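Local coordinates for protein amorpha-4,11-diene synthase (Artemisia annua, PDB 4GAX) that probably cyclises farnesyl diphosphate, with loss of diphosphate, as a sesquiterpene synthase of the amorpha-4,11-diene and alpha-bisabolol type, at residues M75-L80 / Q105-T110; L122-M127 / Y132-D137; T167-P172 / P213-L218; R509-L512 / P518-L521. All coordinates share one frame; numbering follows the deposited sequence.

Overall arrangement
The four contacts form a connected set from the helical N-terminal domain to the C-terminal helices. Contacts 1 and 2 have centres 13 Å apart and touch through the stacked rings of Tyr108 and Tyr132 and through Ile107 against Trp123. Contact 2 meets contact 3, 12 Å away between centres, where Arg125 packs on Met169 and Leu214, and its Phe133 packs on Leu512 of contact 4. Contacts 3 and 4, centres 14 Å apart, meet through Trp215 on Tyr511 and Val171 on Leu512. Contacts 1 and 4 stay separate, their nearest atoms about 9 Å apart. None of the segments includes the DDIYD motif on helix 299-322, which in this family binds magnesium at the active site.

Contact 1 of 4, residues M75-L80 / Q105-T110; sequences MKHANL and QHIYET
In the all-helical N-terminal domain of this terpene synthase, helix 77-89 is held against the next helix, 97-111, by His77 and Leu80 meeting Ile107 and His106. The methyl CD1 of Ile107 sits over one face of the His77 imidazole, 4.1 Å from its centroid and 24° off the ring normal, a CH-pi contact displaced toward the rim. Ile107 reaches it by placing CG1 anti to its own carbonyl carbon (chi1 -65°), so that CD1 swings out to the neighbouring helix. The same methyl meets Leu80 CD2 at 4.2 Å and thus serves both residues of the first helix.

His106 comes in beside this group. His77 CE1 lies 4.1 Å from His106 CE1, close to the plane of the His106 ring and at its edge, and the two imidazole planes stand at 89°. On its own helix, Thr110 OG1 donates to His106 O at 2.6 Å, while Thr110 N reaches the same oxygen at 2.9 Å from the opposite face of the carbonyl plane. Thr110 OG1 also lies above one face of the His106 ring.

Both nitrogens of buried His77 have partners: NE2 bonds to Leu71 O at the end of helix 52-71, and ND1 to Tyr111 OH. Since a carbonyl oxygen can only accept, NE2 should carry a proton. If the ring is neutral, ND1 would then take its bond from the tyrosine. The two anchors fix the ring's rotation and present its face to Ile107, and the nearby His106 ND1, 4.5 Å from His77 NE2, probably disfavours both imidazoles being charged at once.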
loop_
_atom_site.group_PDB
_atom_site.type_symbol
_atom_site.label_atom_id
_atom_site.label_comp_id
_atom_site.label_asym_id
_atom_site.label_seq_id
_atom_site.Cartn_x
_atom_site.Cartn_y
_atom_site.Cartn_z
ATOM N N MET A 75 14.809 27.044 -16.895
ATOM C CA MET A 75 16.126 26.405 -16.866
ATOM C C MET A 75 16.301 25.488 -15.647
ATOM O O MET A 75 17.029 24.490 -15.708
ATOM C CB MET A 75 17.231 27.459 -16.866
ATOM C CG MET A 75 17.806 27.769 -18.234
ATOM S SD MET A 75 18.751 26.382 -18.904
ATOM C CE MET A 75 17.752 25.958 -20.329
ATOM N N LYS A 76 15.638 25.820 -14.541
ATOM C CA LYS A 76 15.785 25.022 -13.319
ATOM C C LYS A 76 14.691 23.967 -13.141
ATOM O O LYS A 76 14.587 23.342 -12.079
ATOM C CB LYS A 76 15.865 25.939 -12.085
ATOM C CG LYS A 76 17.217 26.679 -11.967
ATOM C CD LYS A 76 17.565 26.980 -10.498
ATOM C CE LYS A 76 17.077 28.365 -10.049
ATOM N NZ LYS A 76 17.697 28.835 -8.767
ATOM N N HIS A 77 13.881 23.741 -14.170
ATOM C CA HIS A 77 12.791 22.781 -14.000
ATOM C C HIS A 77 13.253 21.343 -13.776
ATOM O O HIS A 77 12.620 20.607 -13.025
ATOM C CB HIS A 77 11.774 22.875 -15.127
ATOM C CG HIS A 77 10.909 24.093 -15.043
ATOM N ND1 HIS A 77 10.016 24.441 -16.035
ATOM C CD2 HIS A 77 10.800 25.045 -14.086
ATOM C CE1 HIS A 77 9.383 25.552 -15.682
ATOM N NE2 HIS A 77 9.842 25.937 -14.511
ATOM N N ALA A 78 14.352 20.944 -14.410
ATOM C CA ALA A 78 14.896 19.617 -14.159
ATOM C C ALA A 78 15.319 19.512 -12.692
ATOM O O ALA A 78 15.104 18.488 -12.033
ATOM C CB ALA A 78 16.084 19.339 -15.096
ATOM N N ASN A 79 15.924 20.576 -12.175
ATOM C CA ASN A 79 16.320 20.587 -10.769
ATOM C C ASN A 79 15.103 20.574 -9.855
ATOM O O ASN A 79 15.160 20.051 -8.742
ATOM C CB ASN A 79 17.211 21.796 -10.452
ATOM C CG ASN A 79 18.604 21.681 -11.070
ATOM O OD1 ASN A 79 18.894 20.744 -11.816
ATOM N ND2 ASN A 79 19.468 22.641 -10.762
ATOM N N LEU A 80 14.005 21.167 -10.315
ATOM C CA LEU A 80 12.772 21.155 -9.533
ATOM C C LEU A 80 12.239 19.731 -9.397
ATOM O O LEU A 80 11.807 19.301 -8.303
ATOM C CB LEU A 80 11.723 22.074 -10.173
ATOM C CG LEU A 80 10.279 22.032 -9.629
ATOM C CD1 LEU A 80 10.177 22.407 -8.162
ATOM C CD2 LEU A 80 9.404 22.964 -10.430
ATOM N N GLN A 105 1.691 20.177 -11.669
ATOM C CA GLN A 105 0.645 20.672 -12.560
ATOM C C GLN A 105 1.251 21.625 -13.573
ATOM O O GLN A 105 0.953 21.570 -14.779
ATOM C CB GLN A 105 -0.427 21.418 -11.766
ATOM C CG GLN A 105 -1.584 21.925 -12.608
ATOM C CD GLN A 105 -2.469 22.891 -11.836
ATOM O OE1 GLN A 105 -1.970 23.705 -11.054
ATOM N NE2 GLN A 105 -3.794 22.799 -12.042
ATOM N N HIS A 106 2.103 22.513 -13.074
ATOM C CA HIS A 106 2.721 23.524 -13.922
ATOM C C HIS A 106 3.695 22.881 -14.910
ATOM O O HIS A 106 3.798 23.306 -16.070
ATOM C CB HIS A 106 3.444 24.552 -13.064
ATOM C CG HIS A 106 4.032 25.677 -13.853
ATOM N ND1 HIS A 106 5.377 25.746 -14.157
ATOM C CD2 HIS A 106 3.460 26.763 -14.408
ATOM C CE1 HIS A 106 5.604 26.837 -14.862
ATOM N NE2 HIS A 106 4.464 27.476 -15.031
ATOM N N ILE A 107 4.411 21.862 -14.448
ATOM C CA ILE A 107 5.309 21.102 -15.327
ATOM C C ILE A 107 4.505 20.418 -16.429
ATOM O O ILE A 107 4.876 20.458 -17.614
ATOM C CB ILE A 107 6.102 20.027 -14.548
ATOM C CG1 ILE A 107 7.055 20.684 -13.548
ATOM C CG2 ILE A 107 6.935 19.161 -15.511
ATOM C CD1 ILE A 107 8.019 21.655 -14.197
ATOM N N TYR A 108 3.394 19.796 -16.040
ATOM C CA TYR A 108 2.542 19.124 -17.007
ATOM C C TYR A 108 1.966 20.122 -18.012
ATOM O O TYR A 108 1.971 19.869 -19.222
ATOM C CB TYR A 108 1.438 18.293 -16.325
ATOM C CG TYR A 108 0.692 17.423 -17.317
ATOM C CD1 TYR A 108 1.340 16.389 -17.978
ATOM C CD2 TYR A 108 -0.644 17.662 -17.624
ATOM C CE1 TYR A 108 0.676 15.601 -18.909
ATOM C CE2 TYR A 108 -1.321 16.871 -18.547
ATOM C CZ TYR A 108 -0.655 15.844 -19.186
ATOM O OH TYR A 108 -1.315 15.055 -20.103
ATOM N N GLU A 109 1.489 21.265 -17.526
ATOM C CA GLU A 109 0.943 22.270 -18.434
ATOM C C GLU A 109 1.990 22.886 -19.368
ATOM O O GLU A 109 1.682 23.243 -20.507
ATOM C CB GLU A 109 0.251 23.389 -17.649
ATOM C CG GLU A 109 -0.979 22.937 -16.871
ATOM C CD GLU A 109 -1.456 23.990 -15.863
ATOM O OE1 GLU A 109 -0.780 25.038 -15.731
ATOM O OE2 GLU A 109 -2.502 23.771 -15.203
ATOM N N THR A 110 3.221 23.024 -18.893
ATOM C CA THR A 110 4.240 23.732 -19.662
ATOM C C THR A 110 4.802 22.875 -20.785
ATOM O O THR A 110 4.958 23.345 -21.910
ATOM C CB THR A 110 5.403 24.204 -18.764
ATOM O OG1 THR A 110 4.883 24.993 -17.683
ATOM C CG2 THR A 110 6.411 25.025 -19.571
#

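Contact 2 of 4, residues L122-M127 / Y132-D137; sequences LWFRLM and YFVTCD
Val134 plugs into the side of helix 120-129, where the chain, having left that helix of the N-terminal domain, folds back along it. One backbone bond holds the return: Tyr132 N donates to Met127 O at 3.0 Å, approaching from above the carbonyl plane, 38° out of it. Just beyond, Val134 N bonds to Tyr132 O across an inverse gamma turn centred on Phe133, which brings Val134 round to face the helix.

The apolar packing gathers on Val134. Its CG1 presses on Trp123 CH2 at 3.3 Å and its CG2 on Trp123 CZ2 at 3.4 Å, so both methyls rest against the far end of the indole. CG1 also touches Phe124 CD1 at 3.5 Å, and CG2 leans on Met127 CB. Packing is tight here, and the valine's chi1 of 137° lies well away from a staggered value. The Trp123 ring also stacks with that of Trp115.

Two sulfurs meet aromatic rings obliquely. Met127 SD approaches Tyr132 CD1 at 3.8 Å in a Met-aromatic contact, its chain bent at chi2 and chi3, while Cys136 SG lies 4.1 Å from Phe124 CZ. The tyrosine ring stacks on Tyr108 of helix 97-111.

At the rim of the Phe124 ring, near its plane, Thr135 O stands 3.5 Å from CE1.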
loop_
_atom_site.group_PDB
_atom_site.type_symbol
_atom_site.label_atom_id
_atom_site.label_comp_id
_atom_site.label_asym_id
_atom_site.label_seq_id
_atom_site.Cartn_x
_atom_site.Cartn_y
_atom_site.Cartn_z
ATOM N N LEU A 122 13.105 10.628 -14.899
ATOM C CA LEU A 122 12.498 11.084 -13.648
ATOM C C LEU A 122 11.193 11.814 -13.944
ATOM O O LEU A 122 10.186 11.630 -13.255
ATOM C CB LEU A 122 13.468 12.002 -12.884
ATOM C CG LEU A 122 12.896 12.635 -11.615
ATOM C CD1 LEU A 122 12.468 11.529 -10.637
ATOM C CD2 LEU A 122 13.883 13.583 -10.971
ATOM N N TRP A 123 11.197 12.629 -14.989
ATOM C CA TRP A 123 9.992 13.353 -15.363
ATOM C C TRP A 123 8.862 12.366 -15.621
ATOM O O TRP A 123 7.750 12.545 -15.125
ATOM C CB TRP A 123 10.245 14.208 -16.605
ATOM C CG TRP A 123 8.982 14.674 -17.293
ATOM C CD1 TRP A 123 8.223 15.758 -16.963
ATOM C CD2 TRP A 123 8.347 14.068 -18.434
ATOM N NE1 TRP A 123 7.149 15.871 -17.830
ATOM C CE2 TRP A 123 7.202 14.839 -18.737
ATOM C CE3 TRP A 123 8.633 12.945 -19.225
ATOM C CZ2 TRP A 123 6.352 14.538 -19.802
ATOM C CZ3 TRP A 123 7.789 12.637 -20.278
ATOM C CH2 TRP A 123 6.662 13.434 -20.563
ATOM N N PHE A 124 9.170 11.309 -16.370
ATOM C CA PHE A 124 8.167 10.333 -16.775
ATOM C C PHE A 124 7.523 9.698 -15.544
ATOM O O PHE A 124 6.295 9.608 -15.442
ATOM C CB PHE A 124 8.829 9.270 -17.664
ATOM C CG PHE A 124 7.941 8.114 -18.015
ATOM C CD1 PHE A 124 7.071 8.191 -19.086
ATOM C CD2 PHE A 124 8.009 6.931 -17.290
ATOM C CE1 PHE A 124 6.252 7.101 -19.430
ATOM C CE2 PHE A 124 7.222 5.842 -17.624
ATOM C CZ PHE A 124 6.329 5.928 -18.698
ATOM N N ARG A 125 8.358 9.251 -14.615
ATOM C CA ARG A 125 7.863 8.561 -13.435
ATOM C C ARG A 125 7.070 9.479 -12.498
ATOM O O ARG A 125 6.008 9.100 -12.003
ATOM C CB ARG A 125 9.022 7.895 -12.684
ATOM C CG ARG A 125 8.580 7.190 -11.416
ATOM C CD ARG A 125 9.717 6.415 -10.774
ATOM N NE ARG A 125 10.781 7.291 -10.260
ATOM C CZ ARG A 125 10.661 8.057 -9.176
ATOM N NH1 ARG A 125 9.525 8.056 -8.478
ATOM N NH2 ARG A 125 11.680 8.814 -8.777
ATOM N N LEU A 126 7.580 10.685 -12.256
ATOM C CA LEU A 126 6.865 11.644 -11.401
ATOM C C LEU A 126 5.540 12.080 -12.004
ATOM O O LEU A 126 4.545 12.277 -11.275
ATOM C CB LEU A 126 7.718 12.881 -11.099
ATOM C CG LEU A 126 9.025 12.746 -10.331
ATOM C CD1 LEU A 126 9.583 14.160 -10.019
ATOM C CD2 LEU A 126 8.849 11.930 -9.053
ATOM N N MET A 127 5.506 12.244 -13.325
ATOM C CA MET A 127 4.242 12.562 -13.977
ATOM C C MET A 127 3.220 11.437 -13.775
ATOM O O MET A 127 2.095 11.681 -13.343
ATOM C CB MET A 127 4.444 12.851 -15.475
ATOM C CG MET A 127 5.154 14.186 -15.760
ATOM S SD MET A 127 4.227 15.654 -15.224
ATOM C CE MET A 127 5.019 16.008 -13.675
ATOM N N TYR A 132 -0.703 11.610 -14.293
ATOM C CA TYR A 132 -0.700 12.078 -15.687
ATOM C C TYR A 132 -0.193 10.964 -16.600
ATOM O O TYR A 132 0.965 10.557 -16.495
ATOM C CB TYR A 132 0.198 13.307 -15.874
ATOM C CG TYR A 132 -0.200 14.512 -15.060
ATOM C CD1 TYR A 132 0.651 15.032 -14.090
ATOM C CD2 TYR A 132 -1.424 15.145 -15.269
ATOM C CE1 TYR A 132 0.285 16.152 -13.330
ATOM C CE2 TYR A 132 -1.794 16.254 -14.518
ATOM C CZ TYR A 132 -0.938 16.754 -13.554
ATOM O OH TYR A 132 -1.303 17.865 -12.818
ATOM N N PHE A 133 -1.053 10.483 -17.495
ATOM C CA PHE A 133 -0.724 9.353 -18.370
ATOM C C PHE A 133 0.160 9.830 -19.532
ATOM O O PHE A 133 -0.201 9.734 -20.712
ATOM C CB PHE A 133 -2.014 8.703 -18.887
ATOM C CG PHE A 133 -1.852 7.275 -19.364
ATOM C CD1 PHE A 133 -2.969 6.447 -19.474
ATOM C CD2 PHE A 133 -0.606 6.761 -19.714
ATOM C CE1 PHE A 133 -2.848 5.138 -19.924
ATOM C CE2 PHE A 133 -0.481 5.453 -20.170
ATOM C CZ PHE A 133 -1.602 4.643 -20.275
ATOM N N VAL A 134 1.324 10.345 -19.167
ATOM C CA VAL A 134 2.359 10.747 -20.105
ATOM C C VAL A 134 2.802 9.530 -20.926
ATOM O O VAL A 134 2.785 8.414 -20.421
ATOM C CB VAL A 134 3.531 11.306 -19.274
ATOM C CG1 VAL A 134 4.864 10.822 -19.784
ATOM C CG2 VAL A 134 3.424 12.835 -19.162
ATOM N N THR A 135 3.188 9.723 -22.189
ATOM C CA THR A 135 3.534 8.570 -23.023
ATOM C C THR A 135 5.031 8.191 -22.977
ATOM O O THR A 135 5.856 8.905 -22.404
ATOM C CB THR A 135 3.118 8.800 -24.471
ATOM O OG1 THR A 135 2.890 7.542 -25.118
ATOM C CG2 THR A 135 4.199 9.514 -25.176
ATOM N N CYS A 136 5.379 7.074 -23.608
ATOM C CA CYS A 136 6.775 6.639 -23.667
ATOM C C CYS A 136 7.645 7.328 -24.711
ATOM O O CYS A 136 8.841 7.031 -24.793
ATOM C CB CYS A 136 6.831 5.138 -23.925
ATOM S SG CYS A 136 6.470 4.213 -22.467
ATOM N N ASP A 137 7.060 8.218 -25.516
ATOM C CA ASP A 137 7.806 8.890 -26.592
ATOM C C ASP A 137 9.084 9.548 -26.092
ATOM O O ASP A 137 10.069 9.616 -26.813
ATOM C CB ASP A 137 6.956 9.962 -27.275
ATOM C CG ASP A 137 5.798 9.377 -28.070
ATOM O OD1 ASP A 137 5.762 8.139 -28.257
ATOM O OD2 ASP A 137 4.928 10.164 -28.512
#

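Contact 3 of 4, residues T167-P172 / P213-L218; sequences TSMRVP and PLWKRL
The thioether of Met169 folds over one face of the Trp215 indole, sulfur above one ring and methyl above the other. This Met-aromatic contact joins two inter-helix loops, one following helix 157-167 of the N-terminal domain and the other preceding helix 219-232. SD sits 3.5 Å from the centroid of the five-membered ring, and CE makes a CH-pi contact over the six-membered ring, 3.8 Å from its centroid and 10° off its normal. The thioether can follow the indole because its chain curls twice, at chi2 and chi3, both -67°.

A type I turn from Thr167 to Arg170 delivers Met169. Its backbone bond, Arg170 N to Thr167 O, is reinforced by the arginine side chain: NH1 donates to the same Thr167 O at 2.8 Å from the other face of the carbonyl plane, with that oxygen in the guanidinium plane. Arg170 NE is taken by Glu178.

Across the loops, a water accepts from Trp215 N at 3.0 Å and, weakly, from Ser168 OG at 3.2 Å, bridging the two segments. Asn508 of helix 489-513 ties the pair to the C-terminal half: its OD1 binds Trp215 NE1, its ND2 binds Ser168 O. His530 of helix 519-535 meets the indole edge-to-face.

That same Ser168 O also lies 3.2 Å from Trp215 CD1, the ring carbon bonded to NE1.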
loop_
_atom_site.group_PDB
_atom_site.type_symbol
_atom_site.label_atom_id
_atom_site.label_comp_id
_atom_site.label_asym_id
_atom_site.label_seq_id
_atom_site.Cartn_x
_atom_site.Cartn_y
_atom_site.Cartn_z
ATOM N N THR A 167 10.614 2.271 -15.442
ATOM C CA THR A 167 10.029 1.061 -16.052
ATOM C C THR A 167 8.925 0.489 -15.176
ATOM O O THR A 167 8.004 -0.143 -15.675
ATOM C CB THR A 167 11.074 -0.055 -16.324
ATOM O OG1 THR A 167 11.552 -0.585 -15.073
ATOM C CG2 THR A 167 12.259 0.488 -17.138
ATOM N N SER A 168 9.012 0.711 -13.867
ATOM C CA SER A 168 7.974 0.211 -12.952
ATOM C C SER A 168 6.594 0.812 -13.178
ATOM O O SER A 168 5.602 0.246 -12.705
ATOM C CB SER A 168 8.358 0.456 -11.496
ATOM O OG SER A 168 9.557 -0.218 -11.227
ATOM N N MET A 169 6.527 1.950 -13.874
ATOM C CA MET A 169 5.256 2.627 -14.125
ATOM C C MET A 169 4.650 2.213 -15.444
ATOM O O MET A 169 3.674 2.819 -15.886
ATOM C CB MET A 169 5.432 4.158 -14.176
ATOM C CG MET A 169 6.327 4.728 -13.100
ATOM S SD MET A 169 5.624 4.556 -11.457
ATOM C CE MET A 169 4.207 5.634 -11.553
ATOM N N ARG A 170 5.222 1.210 -16.095
ATOM C CA ARG A 170 4.771 0.871 -17.439
ATOM C C ARG A 170 3.426 0.167 -17.417
ATOM O O ARG A 170 3.069 -0.495 -16.426
ATOM C CB ARG A 170 5.798 -0.005 -18.157
ATOM C CG ARG A 170 5.854 -1.436 -17.677
ATOM C CD ARG A 170 7.160 -2.099 -18.177
ATOM N NE ARG A 170 7.301 -3.483 -17.732
ATOM C CZ ARG A 170 7.670 -3.853 -16.505
ATOM N NH1 ARG A 170 7.915 -2.943 -15.575
ATOM N NH2 ARG A 170 7.773 -5.144 -16.202
ATOM N N VAL A 171 2.681 0.324 -18.512
ATOM C CA VAL A 171 1.421 -0.397 -18.713
ATOM C C VAL A 171 1.649 -1.484 -19.783
ATOM O O VAL A 171 2.761 -1.580 -20.330
ATOM C CB VAL A 171 0.286 0.596 -19.079
ATOM C CG1 VAL A 171 0.271 1.766 -18.067
ATOM C CG2 VAL A 171 0.464 1.130 -20.509
ATOM N N PRO A 172 0.640 -2.335 -20.051
ATOM C CA PRO A 172 0.909 -3.391 -21.039
ATOM C C PRO A 172 1.182 -2.836 -22.433
ATOM O O PRO A 172 0.541 -1.873 -22.852
ATOM C CB PRO A 172 -0.390 -4.201 -21.053
ATOM C CG PRO A 172 -0.947 -4.006 -19.671
ATOM C CD PRO A 172 -0.630 -2.566 -19.339
ATOM N N PRO A 213 11.445 -2.265 -6.953
ATOM C CA PRO A 213 11.521 -0.892 -7.442
ATOM C C PRO A 213 10.736 0.079 -6.560
ATOM O O PRO A 213 9.827 -0.334 -5.819
ATOM C CB PRO A 213 10.914 -0.988 -8.831
ATOM C CG PRO A 213 10.042 -2.207 -8.799
ATOM C CD PRO A 213 10.696 -3.158 -7.860
ATOM N N LEU A 214 11.111 1.353 -6.650
ATOM C CA LEU A 214 10.561 2.422 -5.838
ATOM C C LEU A 214 9.024 2.472 -5.845
ATOM O O LEU A 214 8.373 2.633 -4.792
ATOM C CB LEU A 214 11.130 3.747 -6.360
ATOM C CG LEU A 214 10.673 5.040 -5.709
ATOM C CD1 LEU A 214 11.017 5.002 -4.229
ATOM C CD2 LEU A 214 11.367 6.227 -6.392
ATOM N N TRP A 215 8.451 2.323 -7.030
ATOM C CA TRP A 215 6.996 2.404 -7.205
ATOM C C TRP A 215 6.263 1.339 -6.399
ATOM O O TRP A 215 5.171 1.584 -5.878
ATOM C CB TRP A 215 6.658 2.281 -8.688
ATOM C CG TRP A 215 5.174 2.265 -9.049
ATOM C CD1 TRP A 215 4.551 1.350 -9.853
ATOM C CD2 TRP A 215 4.151 3.201 -8.645
ATOM N NE1 TRP A 215 3.210 1.650 -9.971
ATOM C CE2 TRP A 215 2.939 2.778 -9.242
ATOM C CE3 TRP A 215 4.138 4.337 -7.828
ATOM C CZ2 TRP A 215 1.726 3.456 -9.053
ATOM C CZ3 TRP A 215 2.932 5.015 -7.643
ATOM C CH2 TRP A 215 1.743 4.574 -8.259
ATOM N N LYS A 216 6.872 0.162 -6.280
ATOM C CA LYS A 216 6.245 -0.940 -5.553
ATOM C C LYS A 216 6.442 -0.881 -4.031
ATOM O O LYS A 216 5.688 -1.504 -3.286
ATOM C CB LYS A 216 6.719 -2.298 -6.116
ATOM C CG LYS A 216 5.983 -2.678 -7.412
ATOM C CD LYS A 216 6.598 -3.868 -8.141
ATOM C CE LYS A 216 6.550 -5.135 -7.314
ATOM N NZ LYS A 216 5.272 -5.205 -6.585
ATOM N N ARG A 217 7.458 -0.150 -3.574
ATOM C CA ARG A 217 7.714 -0.007 -2.134
ATOM C C ARG A 217 6.780 1.057 -1.545
ATOM O O ARG A 217 6.601 2.143 -2.122
ATOM C CB ARG A 217 9.176 0.385 -1.881
ATOM C CG ARG A 217 9.565 0.493 -0.390
ATOM C CD ARG A 217 11.099 0.470 -0.228
ATOM N NE ARG A 217 11.691 1.107 -1.387
ATOM C CZ ARG A 217 12.475 0.499 -2.266
ATOM N NH1 ARG A 217 12.818 -0.772 -2.103
ATOM N NH2 ARG A 217 12.919 1.183 -3.303
ATOM N N LEU A 218 6.181 0.748 -0.397
ATOM C CA LEU A 218 5.304 1.699 0.280
ATOM C C LEU A 218 6.134 2.943 0.626
ATOM O O LEU A 218 7.271 2.806 1.072
ATOM C CB LEU A 218 4.785 1.062 1.573
ATOM C CG LEU A 218 3.440 0.331 1.517
ATOM C CD1 LEU A 218 2.876 0.233 0.111
ATOM C CD2 LEU A 218 3.550 -1.036 2.166
HETATM O O HOH W 1 10.042 2.492 -9.511
#

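Contact 4 of 4, residues R509-L512 / P518-L521; sequences REYL and PRPL
The guanidinium of Arg519 turns its edge to the hydroxyl of Tyr511, the two planes 79° apart: Tyr511 OH lies nearly in the guanidinium plane, while Arg519 NH1 comes to the phenol at a slant. NH1 donates to OH at 3.2 Å with an N-H...O angle of 169°, a long but nearly straight bond, and NH2 stays farther from the hydroxyl, at 3.8 Å. Trp215 meets the tyrosine ring at an inclination, and Leu522 and Ile526 of helix 519-535 touch the residue as well.

This single bond spans the short connection between helix 489-513 and helix 519-535, whose closest CA atoms within the segments, Tyr511 and Arg519, are 10.0 Å apart. Both side chains bridge that gap. Tyr511 extends with CG anti to the backbone N (chi1 174°), and Arg519 folds at chi3 to bring its guanidinium back to the hydroxyl.

Farther back along the first helix, Arg509 makes a salt bridge with its neighbour Glu510, NE and NH2 both converging on OE2 at 3.2 Å, NH2 on the anti lone pair and NE from above the carboxylate plane. Arg509 NH1 turns to Asp506.

Tyr511 OH also bonds to Lys129 O, a carbonyl that can only accept, so the hydroxyl gives its proton there while receiving one from Arg519. The arginine's NH2 adds a weak bond to the same Lys129 O. Sharing that oxygen, Tyr511 and Arg519 tie the C-terminal helices to the end of helix 120-129. The positive guanidinium would be expected to polarise the phenol and strengthen it as a donor.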
loop_
_atom_site.group_PDB
_atom_site.type_symbol
_atom_site.label_atom_id
_atom_site.label_comp_id
_atom_site.label_asym_id
_atom_site.label_seq_id
_atom_site.Cartn_x
_atom_site.Cartn_y
_atom_site.Cartn_z
ATOM N N ARG A 509 -2.157 0.585 -15.428
ATOM C CA ARG A 509 -3.053 1.196 -16.424
ATOM C C ARG A 509 -4.321 1.721 -15.755
ATOM O O ARG A 509 -4.734 2.857 -16.001
ATOM C CB ARG A 509 -3.393 0.199 -17.529
ATOM C CG ARG A 509 -4.309 0.743 -18.656
ATOM C CD ARG A 509 -4.936 -0.429 -19.432
ATOM N NE ARG A 509 -5.536 -1.379 -18.490
ATOM C CZ ARG A 509 -5.347 -2.698 -18.497
ATOM N NH1 ARG A 509 -4.589 -3.275 -19.423
ATOM N NH2 ARG A 509 -5.933 -3.443 -17.571
ATOM N N GLU A 510 -4.933 0.915 -14.888
ATOM C CA GLU A 510 -6.168 1.356 -14.227
ATOM C C GLU A 510 -5.889 2.577 -13.344
ATOM O O GLU A 510 -6.711 3.481 -13.242
ATOM C CB GLU A 510 -6.791 0.221 -13.397
ATOM C CG GLU A 510 -7.176 -1.000 -14.219
ATOM C CD GLU A 510 -8.166 -0.679 -15.328
ATOM O OE1 GLU A 510 -9.113 0.123 -15.094
ATOM O OE2 GLU A 510 -7.999 -1.236 -16.437
ATOM N N TYR A 511 -4.728 2.611 -12.704
ATOM C CA TYR A 511 -4.366 3.755 -11.864
ATOM C C TYR A 511 -4.267 5.049 -12.668
ATOM O O TYR A 511 -4.685 6.114 -12.202
ATOM C CB TYR A 511 -3.032 3.472 -11.169
ATOM C CG TYR A 511 -2.456 4.618 -10.375
ATOM C CD1 TYR A 511 -2.884 4.887 -9.074
ATOM C CD2 TYR A 511 -1.453 5.416 -10.912
ATOM C CE1 TYR A 511 -2.325 5.949 -8.331
ATOM C CE2 TYR A 511 -0.903 6.478 -10.189
ATOM C CZ TYR A 511 -1.333 6.737 -8.901
ATOM O OH TYR A 511 -0.749 7.775 -8.186
ATOM N N LEU A 512 -3.718 4.951 -13.878
ATOM C CA LEU A 512 -3.497 6.126 -14.719
ATOM C C LEU A 512 -4.766 6.578 -15.410
ATOM O O LEU A 512 -4.872 7.723 -15.856
ATOM C CB LEU A 512 -2.418 5.821 -15.768
ATOM C CG LEU A 512 -1.024 5.565 -15.155
ATOM C CD1 LEU A 512 -0.099 4.890 -16.167
ATOM C CD2 LEU A 512 -0.404 6.873 -14.685
ATOM N N PRO A 518 -11.586 10.605 -5.992
ATOM C CA PRO A 518 -10.649 11.651 -5.567
ATOM C C PRO A 518 -9.246 11.082 -5.426
ATOM O O PRO A 518 -9.082 9.971 -4.898
ATOM C CB PRO A 518 -11.191 12.075 -4.193
ATOM C CG PRO A 518 -12.665 11.771 -4.270
ATOM C CD PRO A 518 -12.743 10.494 -5.082
ATOM N N ARG A 519 -8.249 11.822 -5.906
ATOM C CA ARG A 519 -6.870 11.328 -5.876
ATOM C C ARG A 519 -6.361 10.742 -4.560
ATOM O O ARG A 519 -5.657 9.723 -4.578
ATOM C CB ARG A 519 -5.880 12.374 -6.388
ATOM C CG ARG A 519 -5.214 11.913 -7.659
ATOM C CD ARG A 519 -4.098 12.826 -8.120
ATOM N NE ARG A 519 -2.844 12.554 -7.428
ATOM C CZ ARG A 519 -2.133 11.437 -7.562
ATOM N NH1 ARG A 519 -2.551 10.445 -8.345
ATOM N NH2 ARG A 519 -1.001 11.309 -6.896
ATOM N N PRO A 520 -6.682 11.385 -3.420
ATOM C CA PRO A 520 -6.102 10.835 -2.187
ATOM C C PRO A 520 -6.648 9.449 -1.870
ATOM O O PRO A 520 -5.967 8.675 -1.180
ATOM C CB PRO A 520 -6.517 11.849 -1.106
ATOM C CG PRO A 520 -6.765 13.122 -1.860
ATOM C CD PRO A 520 -7.341 12.689 -3.187
ATOM N N LEU A 521 -7.839 9.134 -2.376
ATOM C CA LEU A 521 -8.400 7.791 -2.190
ATOM C C LEU A 521 -7.782 6.811 -3.181
ATOM O O LEU A 521 -7.594 5.615 -2.875
ATOM C CB LEU A 521 -9.923 7.826 -2.368
ATOM C CG LEU A 521 -10.698 8.461 -1.212
ATOM C CD1 LEU A 521 -12.162 8.622 -1.598
ATOM C CD2 LEU A 521 -10.563 7.591 0.041
#